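Local coordinates for enterobactin synthetase component F-related protein (Vibrio cholerae serotype O1, PDB 4OXI) that probably activates glycine with ATP to form glycyl-adenylate, serving a lipopolysaccharide modification pathway that gives resistance to antimicrobial peptides, at residues A[58-63]-A[202-207]; A[81-86]-A[196-201]. All blocks are in the same frame, centred on the assembly; numbering follows the deposited sequence.

Interaction 1: residues A[58-63]-A[202-207]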
loop_
_atom_site.group_PDB
_atom_site.type_symbol
_atom_site.label_atom_id
_atom_site.label_comp_id
_atom_site.label_asym_id
_atom_site.label_seq_id
_atom_site.Cartn_x
_atom_site.Cartn_y
_atom_site.Cartn_z
ATOM N N ALA A 58 8.703 23.090 -3.657
ATOM C CA ALA A 58 9.850 23.611 -4.408
ATOM C C ALA A 58 10.135 22.765 -5.651
ATOM O O ALA A 58 10.389 23.308 -6.719
ATOM C CB ALA A 58 11.095 23.691 -3.513
ATOM N N ALA A 59 10.090 21.440 -5.499
ATOM C CA ALA A 59 10.302 20.516 -6.613
ATOM C C ALA A 59 9.324 20.748 -7.764
ATOM O O ALA A 59 9.700 20.671 -8.935
ATOM C CB ALA A 59 10.222 19.071 -6.129
ATOM N N ILE A 60 8.070 21.032 -7.428
ATOM C CA ILE A 60 7.059 21.311 -8.434
ATOM C C ILE A 60 7.432 22.569 -9.223
ATOM O O ILE A 60 7.345 22.591 -10.452
ATOM C CB ILE A 60 5.666 21.483 -7.792
ATOM C CG1 ILE A 60 5.204 20.160 -7.180
ATOM C CG2 ILE A 60 4.656 21.971 -8.811
ATOM C CD1 ILE A 60 3.911 20.272 -6.400
ATOM N N GLN A 61 7.870 23.601 -8.508
ATOM C CA GLN A 61 8.251 24.865 -9.134
ATOM C C GLN A 61 9.490 24.703 -9.997
ATOM O O GLN A 61 9.529 25.161 -11.135
ATOM C CB GLN A 61 8.534 25.922 -8.066
ATOM C CG GLN A 61 7.321 26.365 -7.276
ATOM C CD GLN A 61 7.665 27.400 -6.199
ATOM O OE1 GLN A 61 8.610 27.217 -5.424
ATOM N NE2 GLN A 61 6.903 28.489 -6.151
ATOM N N ALA A 62 10.507 24.061 -9.435
ATOM C CA ALA A 62 11.773 23.896 -10.122
ATOM C C ALA A 62 11.637 23.044 -11.383
ATOM O O ALA A 62 12.439 23.167 -12.301
ATOM C CB ALA A 62 12.801 23.288 -9.183
ATOM N N ASN A 63 10.637 22.168 -11.433
ATOM C CA ASN A 63 10.504 21.279 -12.586
ATOM C C ASN A 63 9.182 21.428 -13.321
ATOM O O ASN A 63 8.705 20.474 -13.931
ATOM C CB ASN A 63 10.714 19.824 -12.172
ATOM C CG ASN A 63 12.061 19.594 -11.516
ATOM O OD1 ASN A 63 13.066 19.415 -12.197
ATOM N ND2 ASN A 63 12.086 19.580 -10.182
ATOM N N GLU A 202 4.609 29.940 -9.128
ATOM C CA GLU A 202 5.411 30.887 -8.342
ATOM C C GLU A 202 4.745 31.126 -6.984
ATOM O O GLU A 202 5.417 31.363 -5.978
ATOM C CB GLU A 202 5.581 32.221 -9.089
ATOM C CG GLU A 202 6.312 32.119 -10.435
ATOM C CD GLU A 202 7.828 32.069 -10.289
ATOM O OE1 GLU A 202 8.496 31.408 -11.119
ATOM O OE2 GLU A 202 8.354 32.705 -9.350
ATOM N N LEU A 203 3.418 31.027 -6.976
ATOM C CA LEU A 203 2.594 31.312 -5.802
ATOM C C LEU A 203 2.412 30.112 -4.880
ATOM O O LEU A 203 1.858 30.253 -3.788
ATOM C CB LEU A 203 1.212 31.805 -6.249
ATOM C CG LEU A 203 0.982 33.305 -6.466
ATOM C CD1 LEU A 203 2.154 33.963 -7.191
ATOM C CD2 LEU A 203 -0.324 33.530 -7.228
ATOM N N LEU A 204 2.860 28.941 -5.329
ATOM C CA LEU A 204 2.656 27.683 -4.607
ATOM C C LEU A 204 2.948 27.738 -3.102
ATOM O O LEU A 204 2.137 27.285 -2.286
ATOM C CB LEU A 204 3.489 26.565 -5.238
ATOM C CG LEU A 204 2.790 25.582 -6.174
ATOM C CD1 LEU A 204 3.548 24.281 -6.184
ATOM C CD2 LEU A 204 1.373 25.348 -5.730
ATOM N N VAL A 205 4.100 28.289 -2.735
ATOM C CA VAL A 205 4.540 28.266 -1.338
ATOM C C VAL A 205 3.693 29.124 -0.373
ATOM O O VAL A 205 3.653 28.855 0.826
ATOM C CB VAL A 205 6.042 28.611 -1.226
ATOM C CG1 VAL A 205 6.554 28.366 0.188
ATOM C CG2 VAL A 205 6.838 27.777 -2.216
ATOM N N VAL A 206 2.998 30.134 -0.891
ATOM C CA VAL A 206 2.153 30.971 -0.034
ATOM C C VAL A 206 0.655 30.698 -0.179
ATOM O O VAL A 206 -0.117 30.983 0.736
ATOM C CB VAL A 206 2.424 32.486 -0.229
ATOM C CG1 VAL A 206 3.800 32.854 0.309
ATOM C CG2 VAL A 206 2.272 32.885 -1.699
ATOM N N LYS A 207 0.248 30.145 -1.319
ATOM C CA LYS A 207 -1.159 29.806 -1.552
ATOM C C LYS A 207 -1.637 28.644 -0.666
ATOM O O LYS A 207 -2.822 28.297 -0.661
ATOM C CB LYS A 207 -1.399 29.484 -3.030
ATOM C CG LYS A 207 -1.951 30.650 -3.840
ATOM C CD LYS A 207 -3.277 30.263 -4.496
ATOM C CE LYS A 207 -3.756 31.326 -5.480
ATOM N NZ LYS A 207 -4.991 30.907 -6.214
#
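In this adenylate-forming (AMP-binding) fold, the C-terminal end of helix 51-62 presents Ile60 and Gln61 to the loop that links strand 190-193 to strand 216-222. The contact is small, burying 226 Å² in all, and has an apolar and a polar half. On the apolar side, Ile60 and Leu204, both buried, cross at about a right angle, with Leu204 CD1 lying 3.7 Å from Ile60 CG2 and also close to CB and CD1 of the same isoleucine. The polar half belongs to Gln61. Its chain runs straight out beyond CG (chi2 179°), carrying the amide from the helix into the loop turn. There NE2 probably bonds the carbonyl O of Val201, just ahead of the segment, and also lies 3.2 Å from Glu202 O. Arg64 ties the two segments together along one border, reaching Gln61 O through NE and forming a salt bridge with Glu202 OE1 through NH1. Within the loop, Leu203 O accepts from both Val206 N and Lys207 N. Val205 reaches the Gln61 amide obliquely, from one side of its plane, with a single methyl, CG2, 3.7 Å from Gln61 OE1.

Interaction 2: residues A[81-86]-A[196-201]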
loop_
_atom_site.group_PDB
_atom_site.type_symbol
_atom_site.label_atom_id
_atom_site.label_comp_id
_atom_site.label_asym_id
_atom_site.label_seq_id
_atom_site.Cartn_x
_atom_site.Cartn_y
_atom_site.Cartn_z
ATOM N N MET A 81 0.008 18.887 -14.286
ATOM C CA MET A 81 -0.506 18.160 -13.120
ATOM C C MET A 81 -0.905 19.148 -12.026
ATOM O O MET A 81 -1.895 18.947 -11.315
ATOM C CB MET A 81 0.537 17.169 -12.581
ATOM C CG MET A 81 0.761 15.945 -13.474
ATOM S SD MET A 81 -0.753 14.973 -13.711
ATOM C CE MET A 81 -1.151 14.538 -12.007
ATOM N N THR A 82 -0.135 20.226 -11.900
ATOM C CA THR A 82 -0.427 21.244 -10.897
ATOM C C THR A 82 -1.743 21.962 -11.192
ATOM O O THR A 82 -2.520 22.214 -10.280
ATOM C CB THR A 82 0.725 22.233 -10.766
ATOM O OG1 THR A 82 1.892 21.510 -10.331
ATOM C CG2 THR A 82 0.385 23.326 -9.745
ATOM N N ASP A 83 -2.011 22.252 -12.462
ATOM C CA ASP A 83 -3.265 22.895 -12.836
ATOM C C ASP A 83 -4.452 22.010 -12.459
ATOM O O ASP A 83 -5.452 22.491 -11.935
ATOM C CB ASP A 83 -3.328 23.174 -14.350
ATOM C CG ASP A 83 -2.284 24.194 -14.827
ATOM O OD1 ASP A 83 -1.740 24.960 -13.996
ATOM O OD2 ASP A 83 -2.021 24.232 -16.055
ATOM N N MET A 84 -4.358 20.719 -12.764
ATOM C CA MET A 84 -5.450 19.809 -12.454
ATOM C C MET A 84 -5.598 19.655 -10.941
ATOM O O MET A 84 -6.697 19.737 -10.416
ATOM C CB MET A 84 -5.223 18.453 -13.113
ATOM C CG MET A 84 -5.596 18.441 -14.576
ATOM S SD MET A 84 -5.192 16.871 -15.347
ATOM C CE MET A 84 -3.437 17.082 -15.695
ATOM N N ALA A 85 -4.482 19.469 -10.248
ATOM C CA ALA A 85 -4.500 19.236 -8.811
ATOM C C ALA A 85 -5.062 20.434 -8.033
ATOM O O ALA A 85 -5.986 20.273 -7.238
ATOM C CB ALA A 85 -3.111 18.870 -8.326
ATOM N N LEU A 86 -4.531 21.632 -8.275
ATOM C CA LEU A 86 -5.036 22.820 -7.595
ATOM C C LEU A 86 -6.440 23.230 -8.038
ATOM O O LEU A 86 -7.152 23.886 -7.281
ATOM C CB LEU A 86 -4.076 24.006 -7.724
ATOM C CG LEU A 86 -2.684 23.836 -7.126
ATOM C CD1 LEU A 86 -1.932 25.167 -7.196
ATOM C CD2 LEU A 86 -2.766 23.337 -5.691
ATOM N N ILE A 196 -10.533 22.961 -15.414
ATOM C CA ILE A 196 -9.110 23.049 -15.148
ATOM C C ILE A 196 -8.668 24.476 -15.428
ATOM O O ILE A 196 -8.747 24.938 -16.551
ATOM C CB ILE A 196 -8.308 22.074 -16.031
ATOM C CG1 ILE A 196 -8.764 20.636 -15.808
ATOM C CG2 ILE A 196 -6.822 22.166 -15.744
ATOM C CD1 ILE A 196 -8.108 19.653 -16.772
ATOM N N THR A 197 -8.220 25.167 -14.388
ATOM C CA THR A 197 -7.754 26.541 -14.483
ATOM C C THR A 197 -6.240 26.482 -14.474
ATOM O O THR A 197 -5.668 25.600 -13.841
ATOM C CB THR A 197 -8.184 27.338 -13.227
ATOM O OG1 THR A 197 -9.585 27.159 -12.995
ATOM C CG2 THR A 197 -7.883 28.825 -13.377
ATOM N N GLU A 198 -5.577 27.412 -15.148
ATOM C CA GLU A 198 -4.121 27.466 -15.075
ATOM C C GLU A 198 -3.713 28.050 -13.730
ATOM O O GLU A 198 -4.386 28.934 -13.221
ATOM C CB GLU A 198 -3.548 28.263 -16.246
ATOM C CG GLU A 198 -3.839 27.584 -17.593
ATOM C CD GLU A 198 -3.095 28.200 -18.769
ATOM O OE1 GLU A 198 -1.999 28.772 -18.564
ATOM O OE2 GLU A 198 -3.614 28.099 -19.901
ATOM N N GLN A 199 -2.639 27.531 -13.143
ATOM C CA GLN A 199 -2.229 27.926 -11.792
ATOM C C GLN A 199 -0.789 28.423 -11.791
ATOM O O GLN A 199 0.077 27.855 -12.451
ATOM C CB GLN A 199 -2.361 26.752 -10.806
ATOM C CG GLN A 199 -3.716 26.024 -10.818
ATOM C CD GLN A 199 -4.824 26.804 -10.103
ATOM O OE1 GLN A 199 -4.555 27.580 -9.184
ATOM N NE2 GLN A 199 -6.077 26.586 -10.518
ATOM N N ASP A 200 -0.535 29.486 -11.040
ATOM C CA ASP A 200 0.788 30.088 -10.984
ATOM C C ASP A 200 1.616 29.325 -9.968
ATOM O O ASP A 200 1.348 29.396 -8.767
ATOM C CB ASP A 200 0.677 31.565 -10.578
ATOM C CG ASP A 200 1.974 32.350 -10.798
ATOM O OD1 ASP A 200 3.057 31.731 -10.934
ATOM O OD2 ASP A 200 1.906 33.602 -10.822
ATOM N N VAL A 201 2.623 28.599 -10.449
ATOM C CA VAL A 201 3.468 27.812 -9.560
ATOM C C VAL A 201 4.442 28.672 -8.744
ATOM O O VAL A 201 5.025 28.186 -7.773
ATOM C CB VAL A 201 4.223 26.697 -10.307
ATOM C CG1 VAL A 201 3.236 25.801 -11.035
ATOM C CG2 VAL A 201 5.235 27.284 -11.266
#
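The extended segment 196-201 crosses the outside of helix 78-95, bringing the CA atoms of Asp83 and Glu198 to 5.2 Å and those of Met84 and Ile196 to 5.6 Å. Asp83 makes the central contact: its buried carboxylate accepts the backbone N of Gln199 at OD1, 2.9 Å away. This donor comes from well above the carboxylate plane, 52° out of it, and the bond is bent at 148°. Gln79 NE2, from the same helix, is a second donor to OD1 and also bonds Gln199 O, so one amide links the carboxylate within the helix to the loop backbone. Asp83 CB meanwhile rests 3.4 Å from Thr197 O. Gln199 folds back at chi2 (-76°), which lays CG and CD over Leu86; CG is 3.7 Å from Leu86 CB. At one end Met84 and Ile196 run side by side, Met84 CG touching Ile196 CD1 at 3.5 Å, while at the other Thr82 CG2 meets Val201 CG1. Ser87 OG adds a further tie, hydrogen-bonded to both Asp83 O and Thr197 N. Around the helix, Met81, Met84 and Ala85 pack on helix 108-119, Met81 also reaches strand 67-71, and the loop after strand 190-193 lies along another flank.

How the interactions relate
Interactions 1 and 2 have centres 11 Å apart and use consecutive parts of one loop: 196-201 passes over helix 78-95, then 202-207 turns against helix 51-62. The two meet at three points. Gln61 NE2 lies only 2.5 Å from Val201 O, a probable hydrogen bond although unusually short; Ile60 CG2 packs 3.2 Å from Thr82 OG1, whose hydroxyl is hydrogen-bonded to Tyr78 O; and Leu204 CD2 sits 3.6 Å from Leu86 CD1. The loop thereby joins two helices that also touch each other. Both contacts are peripheral, 28 and 27 Å from the chain centre to their own centres, and none of their residues belongs to the glycyl-adenylate pocket, whose residues lie between 266 and 477.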